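Local coordinates for flagellar hook-associated protein 2 (Helicobacter pylori, PDB 6IWY) that caps the tip of the growing flagellar filament, helping flagellin monomers polymerise there and keeping them from leaking out, here as a central fragment lacking both ends, at residues G79-L82 with G83-A86. Residues are numbered along the deposited sequence; the frame is centred on the assembly and turned at random.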
ATOM      1  N   GLY A  79      -1.628 -22.606  -0.844  1.00 68.93           N
ATOM      2  CA  GLY A  79      -2.638 -23.426  -1.500  1.00 71.42           C
ATOM      3  C   GLY A  79      -4.013 -22.805  -1.687  1.00 71.08           C
ATOM      4  O   GLY A  79      -4.880 -23.421  -2.291  1.00 72.70           O
ATOM      5  N   MET A  80      -4.220 -21.600  -1.165  1.00 69.57           N
ATOM      6  CA  MET A  80      -5.466 -20.836  -1.415  1.00 69.39           C
ATOM      7  C   MET A  80      -5.804 -20.690  -2.926  1.00 68.35           C
ATOM      8  O   MET A  80      -4.917 -20.468  -3.772  1.00 65.98           O
ATOM      9  CB  MET A  80      -5.335 -19.423  -0.818  1.00 67.18           C
ATOM     10  CG  MET A  80      -6.362 -19.049   0.252  1.00 69.65           C
ATOM     11  SD  MET A  80      -5.749 -17.681   1.291  1.00 72.76           S
ATOM     12  CE  MET A  80      -7.119 -17.381   2.408  1.00 73.09           C
ATOM     13  N   THR A  81      -7.093 -20.785  -3.244  1.00 69.54           N
ATOM     14  CA  THR A  81      -7.589 -20.518  -4.605  1.00 68.86           C
ATOM     15  C   THR A  81      -7.875 -19.038  -4.831  1.00 65.83           C
ATOM     16  O   THR A  81      -8.149 -18.293  -3.876  1.00 65.30           O
ATOM     17  CB  THR A  81      -8.925 -21.217  -4.868  1.00 72.10           C
ATOM     18  OG1 THR A  81      -9.957 -20.516  -4.156  1.00 73.41           O
ATOM     19  CG2 THR A  81      -8.887 -22.696  -4.431  1.00 74.69           C
ATOM     20  N   LEU A  82      -7.840 -18.625  -6.101  1.00 64.03           N
ATOM     21  CA  LEU A  82      -8.228 -17.269  -6.521  1.00 60.99           C
ATOM     22  C   LEU A  82      -9.545 -16.861  -5.879  1.00 61.98           C
ATOM     23  O   LEU A  82      -9.675 -15.738  -5.377  1.00 60.61           O
ATOM     24  CB  LEU A  82      -8.363 -17.198  -8.038  1.00 60.55           C
ATOM     25  CG  LEU A  82      -8.899 -15.900  -8.644  1.00 58.79           C
ATOM     26  CD1 LEU A  82      -7.970 -14.734  -8.334  1.00 54.71           C
ATOM     27  CD2 LEU A  82      -9.063 -16.061 -10.157  1.00 57.96           C
ATOM     28  N   GLY A  83     -10.515 -17.772  -5.881  1.00 64.38           N
ATOM     29  CA  GLY A  83     -11.782 -17.526  -5.221  1.00 66.23           C
ATOM     30  C   GLY A  83     -11.597 -17.252  -3.732  1.00 66.82           C
ATOM     31  O   GLY A  83     -12.153 -16.282  -3.195  1.00 66.30           O
ATOM     32  N   ASP A  84     -10.829 -18.111  -3.063  1.00 67.95           N
ATOM     33  CA  ASP A  84     -10.474 -17.875  -1.671  1.00 68.48           C
ATOM     34  C   ASP A  84      -9.908 -16.458  -1.460  1.00 65.22           C
ATOM     35  O   ASP A  84     -10.389 -15.722  -0.598  1.00 65.95           O
ATOM     36  CB  ASP A  84      -9.428 -18.883  -1.176  1.00 69.71           C
ATOM     37  CG  ASP A  84      -9.955 -20.316  -1.078  1.00 75.14           C
ATOM     38  OD1 ASP A  84     -11.181 -20.572  -1.203  1.00 77.98           O
ATOM     39  OD2 ASP A  84      -9.102 -21.204  -0.842  1.00 78.52           O
ATOM     40  N   VAL A  85      -8.894 -16.067  -2.233  1.00 62.06           N
ATOM     41  CA  VAL A  85      -8.249 -14.769  -1.995  1.00 58.78           C
ATOM     42  C   VAL A  85      -9.220 -13.610  -2.205  1.00 57.21           C
ATOM     43  O   VAL A  85      -9.177 -12.625  -1.493  1.00 57.33           O
ATOM     44  CB  VAL A  85      -7.046 -14.524  -2.901  1.00 56.80           C
ATOM     45  CG1 VAL A  85      -6.547 -13.098  -2.689  1.00 55.38           C
ATOM     46  CG2 VAL A  85      -5.948 -15.512  -2.618  1.00 56.74           C
ATOM     47  N   ALA A  86     -10.097 -13.737  -3.182  1.00 56.60           N
ATOM     48  CA  ALA A  86     -11.070 -12.697  -3.459  1.00 55.40           C
ATOM     49  C   ALA A  86     -11.903 -12.446  -2.218  1.00 56.80           C
ATOM     50  O   ALA A  86     -12.109 -11.309  -1.812  1.00 55.54           O
ATOM     51  CB  ALA A  86     -11.955 -13.098  -4.602  1.00 55.29           C
TER
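T81 and D84 bind each other reciprocally where the chain turns into helix 82-92. D84 N gives a nearly straight bond (172°) to T81 OG1, 2.8 Å away, and T81 N returns one of 3.2 Å to D84 OD2, which it meets from above the carboxylate plane. Threonine suits this N-cap place: with chi1 at 74° its hydroxyl oxygen lies between the backbone N and the carbonyl carbon, turned to the first turn, whose amides lack carbonyl partners earlier in the helix. Aspartate suits the third place after it, its short side chain reaching back to the N-cap amide, and its negative charge probably gains from the helix dipole. This is a capping box, here at the start of the helix, after the loop that leaves strand 70-76. Backbone bonds then take over, V85 N to T81 O at 2.9 Å and A86 N to L82 O at 3.0 Å.

M80 CG lies beside D84 CB, and M80 CB makes a loose apolar contact with V85 CG2 at 4.3 Å; methionine's unbranched chain suits this place by lying against the first turn. L82, V85 and A86, aliphatic and buried, all touch L112 of strand 110-116.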